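Long-range contacts in receptor-like protein kinase ANXUR1 (Arabidopsis thaliana, PDB 6FIG), which probably acts as a cell-surface receptor kinase in plant reproduction, sensing extracellular signals through an ectodomain built from two tandem malectin-like modules: residues T26-T31 and E65-G70; H36-Y41 and Y52-I57; A221-T226 and T252-G257; D275-Y280 and A333-A338. All blocks are in the same frame, centred on the assembly; numbering follows the deposited sequence.

Interaction 1: T26-T31 and E65-G70; sequences TKFLKT and EIPIKG
Phe-28 and Lys-30 reach across to Glu-65, Ile-66 and Pro-67 where the short edge strand 29-31 joins strand 62-67, in an antiparallel five-stranded sheet of the malectin-like fold. A 3-10 turn over residues 26-28 leads into the edge strand, and its last residue does most of the apolar work. The Phe-28 ring lies with its rim toward the partner: CD1 is 3.7 Å from Glu-65 O, which sits in the ring plane, and CE1 is 4.0 Å from Pro-67 CD, the two side chains crossing at about a right angle. Ile-66 CG1 comes to the same ring obliquely, 4.2 Å from Phe-28 CD1. Beyond the two segments, Leu-4 and Leu-6 of strand 4-7 also touch this ring.

The main chain ties the end of the 3-10 turn to strand 62-67 through Glu-65 N, which donates to Phe-28 O at 3.0 Å. Just past it, Lys-30 and Thr-31 both face Thr-63 in a classic beta bulge. At the surface, the Lys-30 chain runs obliquely over the Glu-65 carboxylate, its CG 3.6 Å from Glu-65 CD. CG stands anti to the backbone N (chi1 -173°), and bends at chi2 and chi4 fold the amine back over the acid. Lys-30 NZ thereby forms a salt bridge with Glu-65 OE1 at 3.2 Å, arriving from above the carboxylate plane, 45° out of it.

Interaction 2: H36-Y41 and Y52-I57; sequences HATATY and YMTARI. With CA (calcium ion), chain I.
Ala-37 and Ala-55 face each other as the hydrogen-bonded pair of an antiparallel ladder between strands 35-38 and 54-58 of the malectin-like fold. Two backbone bonds join them: Ala-37 N gives to Ala-55 O, and Ala-55 N to Ala-37 O at 2.8 Å. Beyond the ladder, Ala-39 N adds a third to Met-53 O at 2.9 Å.

Apolar contacts are small and close. Ala-37 CB meets Ile-57 CG1 at 3.8 Å, while the Met-53 chain, bent at both chi2 and chi3, curls its SD to 4.0 Å from Ala-39 CB.

Among the polar side chains, the His-36 ring stands steeply to the Arg-56 guanidinium, their planes 77° apart, with His-36 NE2 3.1 Å from Arg-56 NH2. The arginine's main partner lies elsewhere: its NE forms a salt bridge with Asp-25, and NH1 bonds Ser-34.

The metal contact belongs to Thr-54, which grips the calcium ion with both O and OG1, each at 2.4 Å. A chi1 of 46° sets OG1 between the backbone N and the carbonyl carbon, where it and Thr-54 O meet the same ion. Calcium thus ties strand 54-58 to Pro-51, to strand 151-161 (Asn-154) and to Ser-7 and Cys-8 near the N-terminus, while strand 35-38 is joined through its ladder to strand 54-58.

Interaction 3: A221-T226 and T252-G257; sequences AGLGVT and TARSQG. With CA (calcium ion), chain H.
Leu-223 meets Arg-254 through its backbone: the carbonyl O takes a bond from Arg-254 NH1 at 2.9 Å, arriving 17° out of the guanidinium plane. Arg-254 CG is anti to its own N (chi1 -171°), and a bend at chi3 turns the head toward this carbonyl; its NE makes a salt bridge with Asp-214.

Gly-224 follows with positive phi, its CA 3.2 Å from Ser-255 O in a close CH...O contact.

At Val-225 the ladder proper begins. Its N donates to Ser-255 O at 2.8 Å, and its O accepts from Ser-255 N at the same length of 2.8 Å, making an antiparallel hydrogen-bonded pair. Val-225 CG2, meanwhile, rests 3.7 Å from Gly-257 CA.

Thr-226 pairs with Arg-254 in the next, non-hydrogen-bonded position. The two side chains run side by side, and Thr-226 CG2 lies over one face of the Arg-254 guanidinium, 3.4 Å from Arg-254 NH1.

At the far end of strand 252-255, Thr-252 binds the calcium ion through O and OG1, each at 2.4 Å, with Asn-192, Val-193, Ile-249 and Asn-365 completing the site. An outer strand paired to a calcium-chelating one in this way belongs to a malectin-like beta-sandwich module.

Interaction 4: D275-Y280 and A333-A338; sequences DKNFTY and AIYVDA. With NAG (2-acetamido-2-deoxy-beta-D-glucopyranose), chain E; FUC (alpha-L-fucopyranose), chain B.
Tyr-335 lays its ring across the backbone of Asn-277 and Phe-278, with CE1 3.5 Å from Asn-277 C in an oblique approach. Thr-279 OG1 stands at the ring's edge, 3.6 Å from Tyr-335 CD1, the two side chains crossing at about a right angle. The Tyr-280 ring has Ile-334 O at its edge, while Val-336 CG2 comes in obliquely, 3.9 Å from Tyr-280 CD2; Tyr-280 OH donates to Asp-275 O at 2.6 Å, in the carbonyl plane on a lone pair.

Between the two rings, which lie on opposite faces, runs an antiparallel ladder of the malectin-like fold, with Tyr-280 and Ile-334 exchanging two backbone bonds. Asn-277 N also gives to Val-336 O at 2.8 Å.

Asn-277 ND2 carries an N-linked NAG. The attached fucose gives O3 to Asp-337 OD1 at 2.6 Å and O2 to Asp-337 OD2 at 2.8 Å. One water joins Tyr-335 OH, Ala-338 N and the fucose. The chemistry implies a glycan tethered covalently to one segment and steadied by hydrogen bonds to the other.

How the interactions relate
Along the chain, interaction 2 falls within the span that interaction 1 encloses, and interactions 3 and 4 follow in series. Interactions 1 and 2 have centres about 21 Å apart and touch, Leu-29 CD2 packing 3.6 Å from Arg-56 CD; strands 29-31 and 35-38 are consecutive, as are 54-58 and 62-67. Interactions 1 and 3 lie on opposite sides of the chain's centre, their centres about 46 Å apart. Interaction 4 lies nearer the centre, its own centre about 27 Å from that of interaction 3 and about 35 Å from that of interaction 2. Interactions 2 and 3 each pair an outer strand with one carrying a calcium-binding threonine, an echo consistent with tandem malectin-like modules, while interaction 4 bears a glycan.

Interaction 1: T26-T31 and E65-G70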
loop_
_atom_site.group_PDB
_atom_site.type_symbol
_atom_site.label_atom_id
_atom_site.label_comp_id
_atom_site.label_asym_id
_atom_site.label_seq_id
_atom_site.Cartn_x
_atom_site.Cartn_y
_atom_site.Cartn_z
ATOM N N THR A 26 20.017 -8.294 -1.873
ATOM C CA THR A 26 21.003 -9.257 -1.386
ATOM C C THR A 26 20.445 -10.578 -0.839
ATOM O O THR A 26 20.835 -11.649 -1.310
ATOM C CB THR A 26 21.918 -8.560 -0.356
ATOM O OG1 THR A 26 22.606 -7.491 -1.028
ATOM C CG2 THR A 26 22.937 -9.516 0.234
ATOM N N LYS A 27 19.489 -10.484 0.081
ATOM C CA LYS A 27 18.875 -11.647 0.723
ATOM C C LYS A 27 18.213 -12.628 -0.248
ATOM O O LYS A 27 18.038 -13.799 0.087
ATOM C CB LYS A 27 17.810 -11.199 1.738
ATOM C CG LYS A 27 18.356 -10.534 2.991
ATOM C CD LYS A 27 17.255 -10.266 4.012
ATOM C CE LYS A 27 16.099 -9.452 3.447
ATOM N NZ LYS A 27 15.207 -8.975 4.545
ATOM N N PHE A 28 17.815 -12.148 -1.429
ATOM C CA PHE A 28 17.087 -12.978 -2.366
ATOM C C PHE A 28 17.944 -13.606 -3.444
ATOM O O PHE A 28 17.444 -14.427 -4.183
ATOM C CB PHE A 28 15.957 -12.153 -2.976
ATOM C CG PHE A 28 15.042 -11.598 -1.947
ATOM C CD1 PHE A 28 14.098 -12.412 -1.340
ATOM C CD2 PHE A 28 15.184 -10.289 -1.501
ATOM C CE1 PHE A 28 13.273 -11.914 -0.345
ATOM C CE2 PHE A 28 14.360 -9.785 -0.505
ATOM C CZ PHE A 28 13.417 -10.605 0.086
ATOM N N LEU A 29 19.229 -13.241 -3.524
ATOM C CA LEU A 29 20.108 -13.826 -4.514
ATOM C C LEU A 29 20.519 -15.206 -3.994
ATOM O O LEU A 29 21.036 -15.310 -2.877
ATOM C CB LEU A 29 21.303 -12.894 -4.741
ATOM C CG LEU A 29 22.218 -13.166 -5.929
ATOM C CD1 LEU A 29 21.484 -13.140 -7.261
ATOM C CD2 LEU A 29 23.367 -12.153 -5.914
ATOM N N LYS A 30 20.254 -16.260 -4.772
ATOM C CA LYS A 30 20.380 -17.669 -4.315
ATOM C C LYS A 30 21.604 -18.420 -4.878
ATOM O O LYS A 30 22.292 -19.139 -4.132
ATOM C CB LYS A 30 19.087 -18.437 -4.635
ATOM C CG LYS A 30 19.003 -19.854 -4.068
ATOM C CD LYS A 30 18.674 -19.869 -2.573
ATOM C CE LYS A 30 18.890 -21.241 -1.940
ATOM N NZ LYS A 30 18.005 -22.265 -2.562
ATOM N N THR A 31 21.859 -18.298 -6.176
ATOM C CA THR A 31 22.958 -19.017 -6.849
ATOM C C THR A 31 23.727 -18.044 -7.714
ATOM O O THR A 31 23.141 -17.102 -8.250
ATOM C CB THR A 31 22.463 -20.164 -7.771
ATOM O OG1 THR A 31 21.718 -19.631 -8.875
ATOM C CG2 THR A 31 21.604 -21.157 -7.020
ATOM N N GLU A 65 15.605 -16.192 -5.714
ATOM C CA GLU A 65 14.451 -16.945 -5.243
ATOM C C GLU A 65 13.617 -16.039 -4.345
ATOM O O GLU A 65 14.095 -15.553 -3.312
ATOM C CB GLU A 65 14.879 -18.221 -4.522
ATOM C CG GLU A 65 15.305 -19.305 -5.501
ATOM C CD GLU A 65 15.607 -20.658 -4.863
ATOM O OE1 GLU A 65 15.364 -20.853 -3.656
ATOM O OE2 GLU A 65 16.092 -21.535 -5.600
ATOM N N ILE A 66 12.369 -15.804 -4.751
ATOM C CA ILE A 66 11.499 -14.879 -4.048
ATOM C C ILE A 66 10.282 -15.645 -3.530
ATOM O O ILE A 66 9.583 -16.275 -4.323
ATOM C CB ILE A 66 11.118 -13.723 -4.990
ATOM C CG1 ILE A 66 12.378 -12.847 -5.184
ATOM C CG2 ILE A 66 9.965 -12.889 -4.433
ATOM C CD1 ILE A 66 12.265 -11.853 -6.285
ATOM N N PRO A 67 10.008 -15.576 -2.213
ATOM C CA PRO A 67 8.823 -16.275 -1.719
ATOM C C PRO A 67 7.524 -15.670 -2.253
ATOM O O PRO A 67 7.383 -14.452 -2.280
ATOM C CB PRO A 67 8.915 -16.106 -0.190
ATOM C CG PRO A 67 10.306 -15.696 0.093
ATOM C CD PRO A 67 10.767 -14.944 -1.115
ATOM N N ILE A 68 6.602 -16.531 -2.683
ATOM C CA ILE A 68 5.309 -16.120 -3.198
ATOM C C ILE A 68 4.233 -17.108 -2.764
ATOM O O ILE A 68 4.531 -18.232 -2.367
ATOM C CB ILE A 68 5.281 -16.043 -4.748
ATOM C CG1 ILE A 68 5.822 -17.330 -5.389
ATOM C CG2 ILE A 68 6.048 -14.832 -5.251
ATOM C CD1 ILE A 68 5.493 -17.479 -6.858
ATOM N N LYS A 69 2.987 -16.660 -2.845
ATOM C CA LYS A 69 1.842 -17.568 -2.775
ATOM C C LYS A 69 1.632 -18.224 -4.143
ATOM O O LYS A 69 1.351 -17.551 -5.137
ATOM C CB LYS A 69 0.584 -16.830 -2.359
ATOM C CG LYS A 69 0.687 -16.213 -0.983
ATOM C CD LYS A 69 -0.671 -15.805 -0.446
ATOM C CE LYS A 69 -0.682 -15.833 1.071
ATOM N NZ LYS A 69 -2.023 -15.434 1.573
ATOM N N GLY A 70 1.728 -19.549 -4.181
ATOM C CA GLY A 70 1.656 -20.296 -5.433
ATOM C C GLY A 70 0.326 -20.293 -6.157
ATOM O O GLY A 70 0.268 -20.562 -7.355
#

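Interaction 2: H36-Y41 and Y52-I57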
loop_
_atom_site.group_PDB
_atom_site.type_symbol
_atom_site.label_atom_id
_atom_site.label_comp_id
_atom_site.label_asym_id
_atom_site.label_seq_id
_atom_site.Cartn_x
_atom_site.Cartn_y
_atom_site.Cartn_z
ATOM N N HIS A 36 28.097 -5.572 -7.009
ATOM C CA HIS A 36 27.386 -4.289 -7.076
ATOM C C HIS A 36 28.121 -3.387 -8.048
ATOM O O HIS A 36 29.361 -3.444 -8.135
ATOM C CB HIS A 36 27.404 -3.577 -5.715
ATOM C CG HIS A 36 26.629 -4.272 -4.639
ATOM N ND1 HIS A 36 26.349 -3.672 -3.429
ATOM C CD2 HIS A 36 26.081 -5.507 -4.581
ATOM C CE1 HIS A 36 25.666 -4.510 -2.671
ATOM N NE2 HIS A 36 25.491 -5.631 -3.346
ATOM N N ALA A 37 27.392 -2.536 -8.751
ATOM C CA ALA A 37 27.996 -1.522 -9.597
ATOM C C ALA A 37 27.150 -0.271 -9.591
ATOM O O ALA A 37 25.931 -0.339 -9.499
ATOM C CB ALA A 37 28.175 -2.031 -11.017
ATOM N N THR A 38 27.809 0.877 -9.696
ATOM C CA THR A 38 27.119 2.148 -9.824
ATOM C C THR A 38 27.376 2.696 -11.220
ATOM O O THR A 38 28.521 2.665 -11.711
ATOM C CB THR A 38 27.589 3.141 -8.748
ATOM O OG1 THR A 38 27.538 2.492 -7.466
ATOM C CG2 THR A 38 26.691 4.385 -8.722
ATOM N N ALA A 39 26.318 3.204 -11.851
ATOM C CA ALA A 39 26.419 3.779 -13.191
ATOM C C ALA A 39 27.330 5.007 -13.176
ATOM O O ALA A 39 27.307 5.772 -12.215
ATOM C CB ALA A 39 25.059 4.173 -13.712
ATOM N N THR A 40 28.116 5.178 -14.239
ATOM C CA THR A 40 29.047 6.318 -14.356
ATOM C C THR A 40 28.352 7.661 -14.627
ATOM O O THR A 40 28.927 8.717 -14.356
ATOM C CB THR A 40 30.084 6.104 -15.490
ATOM O OG1 THR A 40 29.397 5.788 -16.712
ATOM C CG2 THR A 40 31.041 4.983 -15.142
ATOM N N TYR A 41 27.138 7.614 -15.174
ATOM C CA TYR A 41 26.457 8.800 -15.693
ATOM C C TYR A 41 24.981 8.765 -15.292
ATOM O O TYR A 41 24.355 7.701 -15.348
ATOM C CB TYR A 41 26.643 8.833 -17.218
ATOM C CG TYR A 41 25.845 9.877 -17.953
ATOM C CD1 TYR A 41 26.085 11.243 -17.763
ATOM C CD2 TYR A 41 24.848 9.499 -18.857
ATOM C CE1 TYR A 41 25.333 12.198 -18.448
ATOM C CE2 TYR A 41 24.103 10.438 -19.542
ATOM C CZ TYR A 41 24.345 11.781 -19.342
ATOM O OH TYR A 41 23.578 12.682 -20.041
ATOM N N TYR A 52 17.654 3.055 -10.581
ATOM C CA TYR A 52 18.406 3.021 -11.839
ATOM C C TYR A 52 19.931 3.185 -11.759
ATOM O O TYR A 52 20.623 2.621 -12.597
ATOM C CB TYR A 52 17.843 4.054 -12.819
ATOM C CG TYR A 52 16.388 3.830 -13.153
ATOM C CD1 TYR A 52 15.999 2.776 -13.979
ATOM C CD2 TYR A 52 15.396 4.666 -12.633
ATOM C CE1 TYR A 52 14.665 2.567 -14.284
ATOM C CE2 TYR A 52 14.058 4.462 -12.937
ATOM C CZ TYR A 52 13.702 3.421 -13.764
ATOM O OH TYR A 52 12.381 3.192 -14.054
ATOM N N MET A 53 20.458 3.937 -10.787
ATOM C CA MET A 53 21.893 4.228 -10.759
ATOM C C MET A 53 22.742 3.113 -10.165
ATOM O O MET A 53 23.963 3.208 -10.185
ATOM C CB MET A 53 22.177 5.552 -10.033
ATOM C CG MET A 53 21.714 6.759 -10.832
ATOM S SD MET A 53 22.608 6.976 -12.390
ATOM C CE MET A 53 24.182 7.598 -11.822
ATOM N N THR A 54 22.114 2.062 -9.653
ATOM C CA THR A 54 22.831 0.943 -9.076
ATOM C C THR A 54 22.388 -0.319 -9.774
ATOM O O THR A 54 21.217 -0.463 -10.093
ATOM C CB THR A 54 22.524 0.833 -7.582
ATOM O OG1 THR A 54 21.097 0.960 -7.386
ATOM C CG2 THR A 54 23.253 1.921 -6.832
ATOM N N ALA A 55 23.318 -1.240 -9.991
ATOM C CA ALA A 55 23.011 -2.490 -10.657
ATOM C C ALA A 55 23.740 -3.623 -9.998
ATOM O O ALA A 55 24.695 -3.418 -9.255
ATOM C CB ALA A 55 23.379 -2.409 -12.134
ATOM N N ARG A 56 23.255 -4.825 -10.262
ATOM C CA ARG A 56 24.021 -6.024 -10.031
ATOM C C ARG A 56 24.435 -6.528 -11.414
ATOM O O ARG A 56 23.624 -6.529 -12.334
ATOM C CB ARG A 56 23.171 -7.057 -9.305
ATOM C CG ARG A 56 23.968 -8.272 -8.887
ATOM C CD ARG A 56 23.220 -9.155 -7.920
ATOM N NE ARG A 56 23.030 -8.506 -6.625
ATOM C CZ ARG A 56 23.946 -8.377 -5.670
ATOM N NH1 ARG A 56 25.192 -8.830 -5.818
ATOM N NH2 ARG A 56 23.597 -7.766 -4.540
ATOM N N ILE A 57 25.674 -6.990 -11.534
ATOM C CA ILE A 57 26.243 -7.435 -12.804
ATOM C C ILE A 57 26.548 -8.936 -12.689
ATOM O O ILE A 57 27.181 -9.360 -11.722
ATOM C CB ILE A 57 27.557 -6.692 -13.121
ATOM C CG1 ILE A 57 27.409 -5.163 -12.958
ATOM C CG2 ILE A 57 28.029 -7.018 -14.538
ATOM C CD1 ILE A 57 26.398 -4.513 -13.866
HETATM CA CA CA I . 19.558 -0.611 -8.349
#

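Interaction 3: A221-T226 and T252-G257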
loop_
_atom_site.group_PDB
_atom_site.type_symbol
_atom_site.label_atom_id
_atom_site.label_comp_id
_atom_site.label_asym_id
_atom_site.label_seq_id
_atom_site.Cartn_x
_atom_site.Cartn_y
_atom_site.Cartn_z
ATOM N N ALA A 221 -4.502 12.367 -38.362
ATOM C CA ALA A 221 -4.172 13.797 -38.500
ATOM C C ALA A 221 -4.861 14.600 -37.394
ATOM O O ALA A 221 -4.265 15.513 -36.818
ATOM C CB ALA A 221 -4.573 14.320 -39.870
ATOM N N GLY A 222 -6.105 14.241 -37.098
ATOM C CA GLY A 222 -6.822 14.797 -35.965
ATOM C C GLY A 222 -6.463 14.044 -34.697
ATOM O O GLY A 222 -6.460 12.808 -34.689
ATOM N N LEU A 223 -6.136 14.792 -33.638
ATOM C CA LEU A 223 -5.991 14.232 -32.291
ATOM C C LEU A 223 -7.311 14.252 -31.519
ATOM O O LEU A 223 -7.385 13.779 -30.385
ATOM C CB LEU A 223 -4.880 14.947 -31.507
ATOM C CG LEU A 223 -3.505 14.269 -31.665
ATOM C CD1 LEU A 223 -2.859 14.685 -32.979
ATOM C CD2 LEU A 223 -2.580 14.546 -30.483
ATOM N N GLY A 224 -8.368 14.771 -32.130
ATOM C CA GLY A 224 -9.665 14.765 -31.501
ATOM C C GLY A 224 -9.757 15.829 -30.432
ATOM O O GLY A 224 -9.068 16.857 -30.489
ATOM N N VAL A 225 -10.640 15.588 -29.476
ATOM C CA VAL A 225 -10.969 16.535 -28.426
ATOM C C VAL A 225 -10.882 15.756 -27.123
ATOM O O VAL A 225 -11.547 14.719 -26.965
ATOM C CB VAL A 225 -12.390 17.094 -28.636
ATOM C CG1 VAL A 225 -12.925 17.792 -27.385
ATOM C CG2 VAL A 225 -12.392 18.058 -29.823
ATOM N N THR A 226 -10.065 16.233 -26.190
ATOM C CA THR A 226 -10.001 15.605 -24.881
ATOM C C THR A 226 -11.098 16.170 -23.983
ATOM O O THR A 226 -11.454 17.357 -24.066
ATOM C CB THR A 226 -8.596 15.735 -24.255
ATOM O OG1 THR A 226 -8.189 17.099 -24.263
ATOM C CG2 THR A 226 -7.590 14.945 -25.060
ATOM N N THR A 252 -11.378 11.000 -17.594
ATOM C CA THR A 252 -10.940 11.669 -18.801
ATOM C C THR A 252 -11.110 10.753 -19.997
ATOM O O THR A 252 -11.024 9.534 -19.882
ATOM C CB THR A 252 -9.475 12.111 -18.747
ATOM O OG1 THR A 252 -8.662 10.970 -18.474
ATOM C CG2 THR A 252 -9.267 13.201 -17.678
ATOM N N ALA A 253 -11.279 11.361 -21.164
ATOM C CA ALA A 253 -11.405 10.608 -22.404
ATOM C C ALA A 253 -10.895 11.415 -23.586
ATOM O O ALA A 253 -10.773 12.648 -23.530
ATOM C CB ALA A 253 -12.868 10.206 -22.629
ATOM N N ARG A 254 -10.593 10.702 -24.659
ATOM C CA ARG A 254 -10.371 11.329 -25.955
ATOM C C ARG A 254 -11.589 10.990 -26.786
ATOM O O ARG A 254 -12.056 9.851 -26.787
ATOM C CB ARG A 254 -9.094 10.836 -26.629
ATOM C CG ARG A 254 -8.701 11.617 -27.875
ATOM C CD ARG A 254 -7.372 11.163 -28.440
ATOM N NE ARG A 254 -6.290 11.358 -27.466
ATOM C CZ ARG A 254 -5.706 12.529 -27.195
ATOM N NH1 ARG A 254 -6.042 13.644 -27.845
ATOM N NH2 ARG A 254 -4.741 12.592 -26.284
ATOM N N SER A 255 -12.098 11.993 -27.483
ATOM C CA SER A 255 -13.232 11.813 -28.388
ATOM C C SER A 255 -12.890 12.431 -29.722
ATOM O O SER A 255 -11.855 13.080 -29.870
ATOM C CB SER A 255 -14.481 12.449 -27.791
ATOM O OG SER A 255 -14.371 13.859 -27.764
ATOM N N GLN A 256 -13.759 12.248 -30.710
ATOM C CA GLN A 256 -13.527 12.882 -32.006
ATOM C C GLN A 256 -13.895 14.336 -31.977
ATOM O O GLN A 256 -13.189 15.145 -32.550
ATOM C CB GLN A 256 -14.233 12.144 -33.123
ATOM C CG GLN A 256 -13.495 10.880 -33.496
ATOM C CD GLN A 256 -14.153 10.176 -34.647
ATOM O OE1 GLN A 256 -15.092 9.409 -34.436
ATOM N NE2 GLN A 256 -13.687 10.441 -35.868
ATOM N N GLY A 257 -14.987 14.669 -31.296
ATOM C CA GLY A 257 -15.334 16.069 -31.011
ATOM C C GLY A 257 -16.758 16.436 -31.406
ATOM O O GLY A 257 -17.556 15.555 -31.738
HETATM CA CA CA H . -8.788 8.744 -19.452
#

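Interaction 4: D275-Y280 and A333-A338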
loop_
_atom_site.group_PDB
_atom_site.type_symbol
_atom_site.label_atom_id
_atom_site.label_comp_id
_atom_site.label_asym_id
_atom_site.label_seq_id
_atom_site.Cartn_x
_atom_site.Cartn_y
_atom_site.Cartn_z
ATOM N N ASP A 275 5.779 -6.933 -31.051
ATOM C CA ASP A 275 6.554 -8.058 -31.585
ATOM C C ASP A 275 5.647 -8.993 -32.376
ATOM O O ASP A 275 4.580 -9.361 -31.923
ATOM C CB ASP A 275 7.187 -8.844 -30.430
ATOM C CG ASP A 275 8.134 -7.995 -29.578
ATOM O OD1 ASP A 275 8.820 -7.097 -30.142
ATOM O OD2 ASP A 275 8.227 -8.268 -28.348
ATOM N N LYS A 276 6.090 -9.407 -33.550
ATOM C CA LYS A 276 5.322 -10.335 -34.380
ATOM C C LYS A 276 5.248 -11.733 -33.732
ATOM O O LYS A 276 6.082 -12.080 -32.877
ATOM C CB LYS A 276 5.952 -10.425 -35.770
ATOM C CG LYS A 276 5.825 -9.148 -36.596
ATOM C CD LYS A 276 6.454 -9.241 -37.992
ATOM C CE LYS A 276 7.975 -9.173 -37.966
ATOM N NZ LYS A 276 8.557 -8.909 -39.308
ATOM N N ASN A 277 4.234 -12.496 -34.110
ATOM C CA ASN A 277 4.073 -13.920 -33.752
ATOM C C ASN A 277 3.560 -14.131 -32.334
ATOM O O ASN A 277 3.864 -15.151 -31.701
ATOM C CB ASN A 277 5.367 -14.743 -33.916
ATOM C CG ASN A 277 5.860 -14.825 -35.327
ATOM O OD1 ASN A 277 5.494 -14.040 -36.200
ATOM N ND2 ASN A 277 6.703 -15.821 -35.562
ATOM N N PHE A 278 2.816 -13.166 -31.832
ATOM C CA PHE A 278 2.089 -13.303 -30.575
ATOM C C PHE A 278 0.650 -12.836 -30.780
ATOM O O PHE A 278 0.363 -11.988 -31.655
ATOM C CB PHE A 278 2.695 -12.449 -29.462
ATOM C CG PHE A 278 4.091 -12.829 -29.076
ATOM C CD1 PHE A 278 4.308 -13.863 -28.167
ATOM C CD2 PHE A 278 5.187 -12.159 -29.610
ATOM C CE1 PHE A 278 5.595 -14.211 -27.788
ATOM C CE2 PHE A 278 6.482 -12.515 -29.241
ATOM C CZ PHE A 278 6.682 -13.533 -28.314
ATOM N N THR A 279 -0.240 -13.388 -29.965
ATOM C CA THR A 279 -1.566 -12.843 -29.773
ATOM C C THR A 279 -1.509 -11.771 -28.701
ATOM O O THR A 279 -0.898 -11.964 -27.633
ATOM C CB THR A 279 -2.554 -13.945 -29.361
ATOM O OG1 THR A 279 -2.628 -14.933 -30.389
ATOM C CG2 THR A 279 -3.943 -13.377 -29.114
ATOM N N TYR A 280 -2.112 -10.633 -28.990
ATOM C CA TYR A 280 -2.228 -9.509 -28.071
ATOM C C TYR A 280 -3.678 -9.296 -27.635
ATOM O O TYR A 280 -4.616 -9.543 -28.404
ATOM C CB TYR A 280 -1.721 -8.210 -28.708
ATOM C CG TYR A 280 -0.242 -8.274 -28.971
ATOM C CD1 TYR A 280 0.655 -7.756 -28.041
ATOM C CD2 TYR A 280 0.252 -8.875 -30.109
ATOM C CE1 TYR A 280 2.022 -7.838 -28.250
ATOM C CE2 TYR A 280 1.630 -8.977 -30.322
ATOM C CZ TYR A 280 2.508 -8.464 -29.371
ATOM O OH TYR A 280 3.878 -8.542 -29.552
ATOM N N ALA A 333 -8.839 -9.641 -28.730
ATOM C CA ALA A 333 -7.593 -10.351 -29.026
ATOM C C ALA A 333 -7.304 -10.358 -30.520
ATOM O O ALA A 333 -8.217 -10.505 -31.349
ATOM C CB ALA A 333 -7.645 -11.774 -28.493
ATOM N N ILE A 334 -6.025 -10.215 -30.865
ATOM C CA ILE A 334 -5.568 -10.226 -32.252
ATOM C C ILE A 334 -4.207 -10.914 -32.337
ATOM O O ILE A 334 -3.295 -10.531 -31.590
ATOM C CB ILE A 334 -5.475 -8.776 -32.841
ATOM C CG1 ILE A 334 -5.067 -8.790 -34.323
ATOM C CG2 ILE A 334 -4.597 -7.830 -32.048
ATOM C CD1 ILE A 334 -6.179 -8.442 -35.259
ATOM N N TYR A 335 -4.086 -11.871 -33.258
ATOM C CA TYR A 335 -2.796 -12.456 -33.593
ATOM C C TYR A 335 -2.110 -11.562 -34.603
ATOM O O TYR A 335 -2.708 -11.212 -35.633
ATOM C CB TYR A 335 -2.930 -13.871 -34.152
ATOM C CG TYR A 335 -1.585 -14.509 -34.446
ATOM C CD1 TYR A 335 -0.693 -14.806 -33.414
ATOM C CD2 TYR A 335 -1.189 -14.799 -35.746
ATOM C CE1 TYR A 335 0.534 -15.362 -33.678
ATOM C CE2 TYR A 335 0.043 -15.370 -36.013
ATOM C CZ TYR A 335 0.903 -15.654 -34.965
ATOM O OH TYR A 335 2.129 -16.222 -35.211
ATOM N N VAL A 336 -0.878 -11.170 -34.322
ATOM C CA VAL A 336 -0.077 -10.397 -35.253
ATOM C C VAL A 336 0.891 -11.316 -35.952
ATOM O O VAL A 336 1.839 -11.794 -35.344
ATOM C CB VAL A 336 0.659 -9.251 -34.557
ATOM C CG1 VAL A 336 1.565 -8.514 -35.557
ATOM C CG2 VAL A 336 -0.354 -8.338 -33.906
ATOM N N ASP A 337 0.647 -11.505 -37.251
ATOM C CA ASP A 337 1.275 -12.546 -38.066
ATOM C C ASP A 337 2.604 -12.049 -38.594
ATOM O O ASP A 337 2.818 -10.839 -38.750
ATOM C CB ASP A 337 0.362 -12.911 -39.255
ATOM C CG ASP A 337 0.792 -14.186 -39.967
ATOM O OD1 ASP A 337 1.485 -14.102 -41.009
ATOM O OD2 ASP A 337 0.437 -15.280 -39.502
ATOM N N ALA A 338 3.479 -13.002 -38.897
ATOM C CA ALA A 338 4.816 -12.721 -39.405
ATOM C C ALA A 338 4.851 -11.869 -40.697
ATOM O O ALA A 338 5.833 -11.165 -40.923
ATOM C CB ALA A 338 5.561 -14.027 -39.605
HETATM C C1 NAG E . 7.316 -16.096 -36.833
HETATM C C2 NAG E . 8.714 -16.670 -36.588
HETATM C C3 NAG E . 9.392 -16.999 -37.907
HETATM C C4 NAG E . 8.472 -17.906 -38.720
HETATM C C5 NAG E . 7.050 -17.331 -38.834
HETATM C C6 NAG E . 6.117 -18.326 -39.501
HETATM C C7 NAG E . 9.855 -15.799 -34.585
HETATM C C8 NAG E . 10.706 -14.655 -34.089
HETATM N N2 NAG E . 9.522 -15.706 -35.880
HETATM O O3 NAG E . 10.655 -17.643 -37.705
HETATM O O4 NAG E . 9.008 -18.224 -40.015
HETATM O O5 NAG E . 6.542 -17.059 -37.539
HETATM O O6 NAG E . 4.824 -17.736 -39.744
HETATM O O7 NAG E . 9.521 -16.732 -33.847
HETATM C C1 FUC B . 3.955 -18.724 -40.336
HETATM C C2 FUC B . 2.611 -18.076 -40.664
HETATM C C3 FUC B . 2.769 -17.066 -41.797
HETATM C C4 FUC B . 3.409 -17.711 -43.020
HETATM C C5 FUC B . 4.718 -18.371 -42.599
HETATM C C6 FUC B . 5.420 -19.112 -43.725
HETATM O O2 FUC B . 2.132 -17.448 -39.489
HETATM O O3 FUC B . 1.488 -16.481 -42.094
HETATM O O4 FUC B . 2.566 -18.714 -43.597
HETATM O O5 FUC B . 4.438 -19.297 -41.544
HETATM O O HOH W 1 3.382 -15.901 -37.682
#